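Local coordinates for aclacinomycin-N/aclacinomycin-A oxidase (PDB 2IPI), which oxidises the terminal sugar of aclacinomycins, converting aclacinomycin N to A and then A to Y with a bicovalently bound FAD and molecular oxygen, at residues Gly365-Lys370 with Tyr397-Lys402; Ile419-Met424 with Ile467-Val472. One frame throughout, in Å; residues are numbered along the deposited sequence.

Running from the N terminus, the chain first lays down edge strand 360-368, then crosses helix 374-385 and comes back as strand 391-398; contact 1 closes this excursion, between Tyr367 near the end of the first strand and Tyr399 just past the end of the second. It then returns as strand 420-428, which slots between the other two in the antiparallel sheet, where Val422 N probably donates a hydrogen bond to Ala366 O. Contact 2 closes a second, longer loop that holds helix 434-448, bringing residues 467-472 back against strand 420-428. The two loops follow in series, neither enclosing nor crossing the other. Contact 1 joins parts of one sheet, whereas contact 2 ties that sheet to the flavin-binding loop; both touch the bound aclacinomycin.

Contact 1 (Gly365-Lys370 with Tyr397-Lys402); sequences GAYLRK and YSYGGK. With AKY (methyl (2S,4R)-2-ethyl-2,5,7-trihydroxy-6,11-dioxo-4-{[2,3,6-trideoxy-4-O-{2,6-dideoxy-4-O-[(2S,6S)-6-methyl-5-oxotetrahydro-2h -pyran-2-yl]-alpha-D-lyxo-hexopyranosyl}-3-(dimethylamino)-D-ribo-hexopyranosyl]oxy}-1,2,3,4,6,11-hexahydrotetracene-1-c arboxylate), chain E.
The phenol oxygen of Tyr367 is hydrogen-bonded to the ammonium of Lys421 on the strand lying between the two segments, and beside it Tyr399 brings up its own hydroxyl. Tyr367 OH and Tyr399 OH are 3.9 Å apart, too far for a hydrogen bond, so what joins the segments directly is carbon packing. Its closest point is Tyr367 CE1 to Tyr399 CE1, 3.5 Å. The Tyr399 atom comes in at the edge of the Tyr367 ring, near its plane, with the two ring planes inclined at 44°. Tyr399 reaches across because its CG is swung anti to the backbone N (chi1 -154°). Tyr163 meets the Tyr399 ring edge-to-face, extending the aromatic cluster. Two residues back along the same segment, the proton acceptor Tyr397 points into the substrate pocket, its OH 3.2 Å from AKY C40 of the terminal sugar. The Tyr367–Tyr399 pair thus sits on the sheet next to the catalytic pocket without touching the ligand. Chemically, the ammonium of Lys421, buried among aromatic rings, has the phenol oxygen of Tyr367 as a hydrogen-bond partner, and its charge probably polarises the Tyr367 hydroxyl and makes it somewhat more acidic.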
loop_
_atom_site.group_PDB
_atom_site.type_symbol
_atom_site.label_atom_id
_atom_site.label_comp_id
_atom_site.label_asym_id
_atom_site.label_seq_id
_atom_site.Cartn_x
_atom_site.Cartn_y
_atom_site.Cartn_z
ATOM N N GLY A 365 -2.875 3.765 9.517
ATOM C CA GLY A 365 -3.860 4.300 8.620
ATOM C C GLY A 365 -5.310 4.091 8.961
ATOM O O GLY A 365 -5.626 3.634 10.066
ATOM N N ALA A 366 -6.166 4.435 7.997
ATOM C CA ALA A 366 -7.613 4.332 8.101
ATOM C C ALA A 366 -8.330 4.590 6.774
ATOM O O ALA A 366 -7.886 5.356 5.916
ATOM C CB ALA A 366 -8.157 5.315 9.142
ATOM N N TYR A 367 -9.475 3.948 6.595
ATOM C CA TYR A 367 -10.418 4.145 5.512
ATOM C C TYR A 367 -11.627 4.951 5.997
ATOM O O TYR A 367 -12.328 4.499 6.903
ATOM C CB TYR A 367 -10.935 2.814 4.954
ATOM C CG TYR A 367 -9.984 2.059 4.064
ATOM C CD1 TYR A 367 -9.756 2.482 2.754
ATOM C CD2 TYR A 367 -9.314 0.930 4.501
ATOM C CE1 TYR A 367 -8.891 1.793 1.940
ATOM C CE2 TYR A 367 -8.435 0.228 3.690
ATOM C CZ TYR A 367 -8.231 0.670 2.399
ATOM O OH TYR A 367 -7.371 0.012 1.553
ATOM N N LEU A 368 -11.895 6.135 5.445
ATOM C CA LEU A 368 -13.041 6.908 5.919
ATOM C C LEU A 368 -14.254 6.720 5.008
ATOM O O LEU A 368 -14.140 6.880 3.790
ATOM C CB LEU A 368 -12.765 8.412 6.002
ATOM C CG LEU A 368 -11.537 8.899 6.764
ATOM C CD1 LEU A 368 -11.379 10.418 6.690
ATOM C CD2 LEU A 368 -11.582 8.452 8.211
ATOM N N ARG A 369 -15.411 6.437 5.579
ATOM C CA ARG A 369 -16.640 6.358 4.802
ATOM C C ARG A 369 -17.334 7.709 4.706
ATOM O O ARG A 369 -18.069 7.968 3.750
ATOM C CB ARG A 369 -17.623 5.360 5.401
ATOM C CG ARG A 369 -17.459 3.934 4.913
ATOM C CD ARG A 369 -18.566 3.068 5.525
ATOM N NE ARG A 369 -19.650 2.862 4.567
ATOM C CZ ARG A 369 -20.951 2.865 4.880
ATOM N NH1 ARG A 369 -21.403 3.121 6.155
ATOM N NH2 ARG A 369 -21.817 2.650 3.889
ATOM N N LYS A 370 -17.088 8.533 5.717
ATOM C CA LYS A 370 -17.612 9.891 5.812
ATOM C C LYS A 370 -16.539 10.808 6.392
ATOM O O LYS A 370 -15.603 10.326 7.033
ATOM C CB LYS A 370 -18.863 9.930 6.684
ATOM C CG LYS A 370 -20.079 9.239 6.115
ATOM C CD LYS A 370 -20.988 8.639 7.189
ATOM C CE LYS A 370 -22.242 9.419 7.493
ATOM N NZ LYS A 370 -23.529 8.783 7.085
ATOM N N TYR A 397 -5.721 11.000 1.462
ATOM C CA TYR A 397 -5.750 10.640 0.051
ATOM C C TYR A 397 -7.154 10.636 -0.532
ATOM O O TYR A 397 -8.064 10.014 0.017
ATOM C CB TYR A 397 -5.132 9.241 -0.170
ATOM C CG TYR A 397 -3.722 9.187 0.356
ATOM C CD1 TYR A 397 -3.459 9.042 1.726
ATOM C CD2 TYR A 397 -2.653 9.294 -0.511
ATOM C CE1 TYR A 397 -2.159 9.000 2.193
ATOM C CE2 TYR A 397 -1.352 9.254 -0.048
ATOM C CZ TYR A 397 -1.108 9.109 1.304
ATOM O OH TYR A 397 0.195 9.064 1.748
ATOM N N SER A 398 -7.315 11.334 -1.653
ATOM C CA SER A 398 -8.551 11.173 -2.413
ATOM C C SER A 398 -8.620 9.685 -2.802
ATOM O O SER A 398 -7.565 9.122 -3.131
ATOM C CB SER A 398 -8.617 12.096 -3.618
ATOM O OG SER A 398 -7.602 11.800 -4.566
ATOM N N TYR A 399 -9.791 9.091 -2.725
ATOM C CA TYR A 399 -9.972 7.649 -2.920
ATOM C C TYR A 399 -11.349 7.367 -3.502
ATOM O O TYR A 399 -12.051 8.253 -4.001
ATOM C CB TYR A 399 -9.800 6.887 -1.609
ATOM C CG TYR A 399 -9.350 5.448 -1.729
ATOM C CD1 TYR A 399 -10.099 4.434 -1.133
ATOM C CD2 TYR A 399 -8.202 5.063 -2.409
ATOM C CE1 TYR A 399 -9.730 3.098 -1.214
ATOM C CE2 TYR A 399 -7.817 3.734 -2.493
ATOM C CZ TYR A 399 -8.582 2.755 -1.895
ATOM O OH TYR A 399 -8.194 1.434 -1.984
ATOM N N GLY A 400 -11.760 6.092 -3.449
ATOM C CA GLY A 400 -13.081 5.770 -3.989
ATOM C C GLY A 400 -12.999 5.580 -5.491
ATOM O O GLY A 400 -12.100 4.879 -5.970
ATOM N N GLY A 401 -13.903 6.201 -6.247
ATOM C CA GLY A 401 -13.791 6.065 -7.702
ATOM C C GLY A 401 -14.267 4.697 -8.169
ATOM O O GLY A 401 -15.237 4.099 -7.694
ATOM N N LYS A 402 -13.545 4.178 -9.156
ATOM C CA LYS A 402 -13.773 2.853 -9.697
ATOM C C LYS A 402 -13.558 1.768 -8.641
ATOM O O LYS A 402 -14.141 0.692 -8.792
ATOM C CB LYS A 402 -12.866 2.653 -10.912
ATOM C CG LYS A 402 -13.025 1.339 -11.658
ATOM C CD LYS A 402 -13.994 1.453 -12.814
ATOM C CE LYS A 402 -13.336 2.233 -13.968
ATOM N NZ LYS A 402 -14.382 2.540 -14.998
HETATM O O15 AKY E . -0.126 5.143 0.631
HETATM C C42 AKY E . 1.018 5.615 0.771
HETATM C C40 AKY E . 1.406 6.802 -0.143
HETATM C C38 AKY E . 2.723 7.404 0.136
HETATM C C39 AKY E . 1.959 5.313 2.008
HETATM C C41 AKY E . 1.763 5.105 3.319
HETATM O O14 AKY E . 3.311 5.659 1.819
HETATM C C37 AKY E . 3.461 6.997 1.363
HETATM O O13 AKY E . 4.805 7.382 1.227
HETATM C C35 AKY E . 5.413 7.885 2.380
HETATM C C34 AKY E . 5.617 9.402 2.331
HETATM C C36 AKY E . 4.611 10.068 1.565
HETATM O O11 AKY E . 7.003 9.843 1.861
HETATM C C33 AKY E . 6.677 7.121 2.733
HETATM O O12 AKY E . 6.560 5.613 2.863
HETATM C C32 AKY E . 7.820 7.578 2.071
HETATM C C31 AKY E . 8.098 8.924 2.379
HETATM O O7 AKY E . 10.847 13.827 5.632
HETATM C C7 AKY E . 12.273 13.891 5.585
HETATM C C8 AKY E . 12.702 14.378 4.256
HETATM C C9 AKY E . 12.604 15.880 4.190
HETATM O O9 AKY E . 11.333 16.208 4.636
HETATM C C13 AKY E . 12.904 16.317 2.801
HETATM C C14 AKY E . 11.813 15.663 1.951
HETATM C C20 AKY E . 12.679 14.827 6.677
HETATM C C19 AKY E . 13.265 16.078 6.466
HETATM C C10 AKY E . 13.670 16.432 5.056
HETATM C C11 AKY E . 13.667 16.866 7.545
HETATM C C18 AKY E . 13.504 16.410 8.853
HETATM C C17 AKY E . 12.924 15.156 9.083
HETATM C C6 AKY E . 12.515 14.396 7.993
HETATM O O6 AKY E . 11.957 13.181 8.180
HETATM C C12 AKY E . 13.969 17.199 9.930
HETATM O O3 AKY E . 14.478 18.326 9.748
HETATM C C15 AKY E . 13.861 16.693 11.249
HETATM C C1 AKY E . 14.382 17.438 12.305
HETATM C C2 AKY E . 14.351 16.968 13.619
HETATM C C3 AKY E . 13.767 15.724 13.856
HETATM C C16 AKY E . 13.282 15.427 11.485
HETATM C C5 AKY E . 12.810 14.654 10.401
HETATM O O5 AKY E . 12.332 13.508 10.503
HETATM C C4 AKY E . 13.242 14.968 12.810
HETATM O O4 AKY E . 12.703 13.759 13.115
HETATM O O18 AKY E . 8.349 9.216 3.763
HETATM C C45 AKY E . 10.380 12.470 5.650
HETATM C C43 AKY E . 15.008 15.744 4.796
HETATM O O16 AKY E . 15.282 14.651 5.303
HETATM O O17 AKY E . 15.954 16.338 4.012
HETATM C C44 AKY E . 17.126 16.527 4.815
HETATM O O19 AKY E . 10.914 11.682 4.615
HETATM C C47 AKY E . 8.287 11.102 5.285
HETATM N N11 AKY E . 7.803 10.199 6.345
HETATM C C52 AKY E . 6.414 10.155 6.649
HETATM C C51 AKY E . 8.494 8.970 6.544
HETATM C C46 AKY E . 8.856 12.483 5.583
HETATM C C48 AKY E . 8.867 10.541 3.985
HETATM C C49 AKY E . 10.381 10.459 4.078
HETATM C C50 AKY E . 11.073 9.116 4.343
#

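Contact 2 (Ile419-Met424 with Ile467-Val472); sequences IIKVWM and INYPDV. With AKY (methyl (2S,4R)-2-ethyl-2,5,7-trihydroxy-6,11-dioxo-4-{[2,3,6-trideoxy-4-O-{2,6-dideoxy-4-O-[(2S,6S)-6-methyl-5-oxotetrahydro-2h -pyran-2-yl]-alpha-D-lyxo-hexopyranosyl}-3-(dimethylamino)-D-ribo-hexopyranosyl]oxy}-1,2,3,4,6,11-hexahydrotetracene-1-c arboxylate), chain E.
Trp423 and Tyr469 form the aromatic part of the contact. Trp423 CD1 sits over the centre of the Tyr469 ring, 3.4 Å above its plane, and comes within 3.6 Å of Tyr469 CZ. The indole is tilted, its five-membered ring at 46° to the phenol, so the corner carrying CD1 does the touching while the six-membered ring swings off toward the ligand. That reach follows from chi1 of -174°, which sets CG anti to the backbone N and carries the indole out from the strand. Phe466 packs edge-to-face on Tyr469, and Phe91 meets Trp423. Lesser packing lies beside the pair: Lys421 CD comes to 4.0 Å from Tyr469 OH, and the carbonyl Val422 O lies 3.8 Å from Tyr469 CE1.

The arrangement belongs to the substrate side of this flavin oxidase fold, in which an antiparallel sheet backs the pocket and a loop of the berberine-like region carries residues to the flavin. Here strand 420-428 supplies the tryptophan, while the loop supplies Asn468, which binds FAD, and Tyr469, a proton acceptor.

Polar bonding to the ligand falls to Tyr469, whose OH donates to the sugar ketone AKY O15 at 2.8 Å. The acceptor lies at the edge of the phenol, in its plane, and the angle CZ-OH-O15 is about 129°. Thr427 makes a further hydrogen bond to the ligand. Apolar contact with the same sugar comes from its C41 methyl, which points onto one face of the Trp423 indole, with AKY C39, which carries it, 4.0 Å above the plane. Ionic bonds hold the loop from farther along, Asp471 pairing with Lys362 and Lys364 of strand 360-368.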
loop_
_atom_site.group_PDB
_atom_site.type_symbol
_atom_site.label_atom_id
_atom_site.label_comp_id
_atom_site.label_asym_id
_atom_site.label_seq_id
_atom_site.Cartn_x
_atom_site.Cartn_y
_atom_site.Cartn_z
ATOM N N ILE A 419 -14.259 7.067 0.809
ATOM C CA ILE A 419 -14.104 8.277 0.010
ATOM C C ILE A 419 -12.703 8.857 0.151
ATOM O O ILE A 419 -12.239 9.598 -0.724
ATOM C CB ILE A 419 -15.126 9.355 0.404
ATOM C CG1 ILE A 419 -14.862 10.015 1.758
ATOM C CG2 ILE A 419 -16.554 8.808 0.365
ATOM C CD1 ILE A 419 -16.015 10.862 2.272
ATOM N N ILE A 420 -12.038 8.534 1.262
ATOM C CA ILE A 420 -10.702 9.009 1.570
ATOM C C ILE A 420 -9.900 7.989 2.364
ATOM O O ILE A 420 -10.457 7.296 3.210
ATOM C CB ILE A 420 -10.767 10.321 2.373
ATOM C CG1 ILE A 420 -11.396 11.497 1.622
ATOM C CG2 ILE A 420 -9.385 10.726 2.867
ATOM C CD1 ILE A 420 -12.090 12.497 2.522
ATOM N N LYS A 421 -8.600 7.889 2.107
ATOM C CA LYS A 421 -7.723 7.031 2.899
ATOM C C LYS A 421 -6.724 7.877 3.692
ATOM O O LYS A 421 -6.191 8.847 3.147
ATOM C CB LYS A 421 -6.963 6.091 1.977
ATOM C CG LYS A 421 -7.091 4.612 2.326
ATOM C CD LYS A 421 -5.799 3.929 1.905
ATOM C CE LYS A 421 -6.061 3.118 0.639
ATOM N NZ LYS A 421 -5.713 1.693 0.750
ATOM N N VAL A 422 -6.432 7.501 4.931
ATOM C CA VAL A 422 -5.470 8.302 5.704
ATOM C C VAL A 422 -4.303 7.449 6.177
ATOM O O VAL A 422 -4.444 6.264 6.465
ATOM C CB VAL A 422 -6.110 9.043 6.895
ATOM C CG1 VAL A 422 -7.578 9.363 6.626
ATOM C CG2 VAL A 422 -6.003 8.267 8.193
ATOM N N TRP A 423 -3.116 8.031 6.241
ATOM C CA TRP A 423 -1.908 7.366 6.721
ATOM C C TRP A 423 -1.167 8.276 7.690
ATOM O O TRP A 423 -0.699 9.335 7.263
ATOM C CB TRP A 423 -0.973 7.010 5.569
ATOM C CG TRP A 423 0.240 6.187 5.908
ATOM C CD1 TRP A 423 0.225 4.901 6.361
ATOM C CD2 TRP A 423 1.617 6.573 5.825
ATOM N NE1 TRP A 423 1.514 4.469 6.564
ATOM C CE2 TRP A 423 2.389 5.475 6.242
ATOM C CE3 TRP A 423 2.287 7.742 5.440
ATOM C CZ2 TRP A 423 3.780 5.501 6.288
ATOM C CZ3 TRP A 423 3.665 7.769 5.481
ATOM C CH2 TRP A 423 4.415 6.658 5.903
ATOM N N MET A 424 -1.054 7.887 8.959
ATOM C CA MET A 424 -0.355 8.781 9.896
ATOM C C MET A 424 0.976 8.189 10.337
ATOM O O MET A 424 1.095 6.982 10.547
ATOM C CB MET A 424 -1.187 9.061 11.139
ATOM C CG MET A 424 -2.658 9.317 10.853
ATOM S SD MET A 424 -3.508 9.678 12.406
ATOM C CE MET A 424 -5.090 10.203 11.766
ATOM N N ILE A 467 -4.194 -3.482 4.834
ATOM C CA ILE A 467 -3.171 -4.453 5.198
ATOM C C ILE A 467 -1.746 -3.992 4.933
ATOM O O ILE A 467 -0.821 -4.345 5.672
ATOM C CB ILE A 467 -3.368 -5.828 4.508
ATOM C CG1 ILE A 467 -3.052 -5.783 3.014
ATOM C CG2 ILE A 467 -4.748 -6.382 4.770
ATOM C CD1 ILE A 467 -4.220 -6.103 2.131
ATOM N N ASN A 468 -1.483 -3.180 3.907
ATOM C CA ASN A 468 -0.115 -2.752 3.629
ATOM C C ASN A 468 0.346 -1.640 4.561
ATOM O O ASN A 468 1.435 -1.060 4.422
ATOM C CB ASN A 468 -0.022 -2.289 2.170
ATOM C CG ASN A 468 0.370 -3.408 1.225
ATOM O OD1 ASN A 468 0.404 -4.591 1.571
ATOM N ND2 ASN A 468 0.686 -2.996 0.001
ATOM N N TYR A 469 -0.495 -1.347 5.536
ATOM C CA TYR A 469 -0.263 -0.526 6.689
ATOM C C TYR A 469 -0.349 -1.376 7.960
ATOM O O TYR A 469 -1.276 -1.180 8.749
ATOM C CB TYR A 469 -1.297 0.590 6.809
ATOM C CG TYR A 469 -1.396 1.594 5.684
ATOM C CD1 TYR A 469 -2.459 2.490 5.695
ATOM C CD2 TYR A 469 -0.483 1.665 4.645
ATOM C CE1 TYR A 469 -2.618 3.437 4.702
ATOM C CE2 TYR A 469 -0.626 2.609 3.640
ATOM C CZ TYR A 469 -1.692 3.485 3.679
ATOM O OH TYR A 469 -1.860 4.436 2.697
ATOM N N PRO A 470 0.558 -2.317 8.161
ATOM C CA PRO A 470 0.498 -3.132 9.383
ATOM C C PRO A 470 0.706 -2.266 10.625
ATOM O O PRO A 470 1.565 -1.384 10.550
ATOM C CB PRO A 470 1.692 -4.073 9.246
ATOM C CG PRO A 470 2.639 -3.268 8.397
ATOM C CD PRO A 470 1.711 -2.721 7.348
ATOM N N ASP A 471 -0.061 -2.553 11.674
ATOM C CA ASP A 471 0.112 -1.874 12.958
ATOM C C ASP A 471 -0.088 -2.889 14.096
ATOM O O ASP A 471 -1.212 -3.274 14.384
ATOM C CB ASP A 471 -0.863 -0.726 13.108
ATOM C CG ASP A 471 -0.735 0.007 14.432
ATOM O OD1 ASP A 471 0.353 0.036 15.010
ATOM O OD2 ASP A 471 -1.761 0.545 14.905
ATOM N N VAL A 472 1.020 -3.310 14.686
ATOM C CA VAL A 472 0.890 -4.431 15.639
ATOM C C VAL A 472 0.289 -3.955 16.949
ATOM O O VAL A 472 -0.076 -4.724 17.836
ATOM C CB VAL A 472 2.259 -5.120 15.753
ATOM C CG1 VAL A 472 3.124 -4.454 16.808
ATOM C CG2 VAL A 472 2.041 -6.613 15.996
HETATM O O15 AKY E . -0.126 5.143 0.631
HETATM C C42 AKY E . 1.018 5.615 0.771
HETATM C C40 AKY E . 1.406 6.802 -0.143
HETATM C C38 AKY E . 2.723 7.404 0.136
HETATM C C39 AKY E . 1.959 5.313 2.008
HETATM C C41 AKY E . 1.763 5.105 3.319
HETATM O O14 AKY E . 3.311 5.659 1.819
HETATM C C37 AKY E . 3.461 6.997 1.363
HETATM O O13 AKY E . 4.805 7.382 1.227
HETATM C C35 AKY E . 5.413 7.885 2.380
HETATM C C34 AKY E . 5.617 9.402 2.331
HETATM C C36 AKY E . 4.611 10.068 1.565
HETATM O O11 AKY E . 7.003 9.843 1.861
HETATM C C33 AKY E . 6.677 7.121 2.733
HETATM O O12 AKY E . 6.560 5.613 2.863
HETATM C C32 AKY E . 7.820 7.578 2.071
HETATM C C31 AKY E . 8.098 8.924 2.379
HETATM O O7 AKY E . 10.847 13.827 5.632
HETATM C C7 AKY E . 12.273 13.891 5.585
HETATM C C8 AKY E . 12.702 14.378 4.256
HETATM C C9 AKY E . 12.604 15.880 4.190
HETATM O O9 AKY E . 11.333 16.208 4.636
HETATM C C13 AKY E . 12.904 16.317 2.801
HETATM C C14 AKY E . 11.813 15.663 1.951
HETATM C C20 AKY E . 12.679 14.827 6.677
HETATM C C19 AKY E . 13.265 16.078 6.466
HETATM C C10 AKY E . 13.670 16.432 5.056
HETATM C C11 AKY E . 13.667 16.866 7.545
HETATM C C18 AKY E . 13.504 16.410 8.853
HETATM C C17 AKY E . 12.924 15.156 9.083
HETATM C C6 AKY E . 12.515 14.396 7.993
HETATM O O6 AKY E . 11.957 13.181 8.180
HETATM C C12 AKY E . 13.969 17.199 9.930
HETATM O O3 AKY E . 14.478 18.326 9.748
HETATM C C15 AKY E . 13.861 16.693 11.249
HETATM C C1 AKY E . 14.382 17.438 12.305
HETATM C C2 AKY E . 14.351 16.968 13.619
HETATM C C3 AKY E . 13.767 15.724 13.856
HETATM C C16 AKY E . 13.282 15.427 11.485
HETATM C C5 AKY E . 12.810 14.654 10.401
HETATM O O5 AKY E . 12.332 13.508 10.503
HETATM C C4 AKY E . 13.242 14.968 12.810
HETATM O O4 AKY E . 12.703 13.759 13.115
HETATM O O18 AKY E . 8.349 9.216 3.763
HETATM C C45 AKY E . 10.380 12.470 5.650
HETATM C C43 AKY E . 15.008 15.744 4.796
HETATM O O16 AKY E . 15.282 14.651 5.303
HETATM O O17 AKY E . 15.954 16.338 4.012
HETATM C C44 AKY E . 17.126 16.527 4.815
HETATM O O19 AKY E . 10.914 11.682 4.615
HETATM C C47 AKY E . 8.287 11.102 5.285
HETATM N N11 AKY E . 7.803 10.199 6.345
HETATM C C52 AKY E . 6.414 10.155 6.649
HETATM C C51 AKY E . 8.494 8.970 6.544
HETATM C C46 AKY E . 8.856 12.483 5.583
HETATM C C48 AKY E . 8.867 10.541 3.985
HETATM C C49 AKY E . 10.381 10.459 4.078
HETATM C C50 AKY E . 11.073 9.116 4.343
#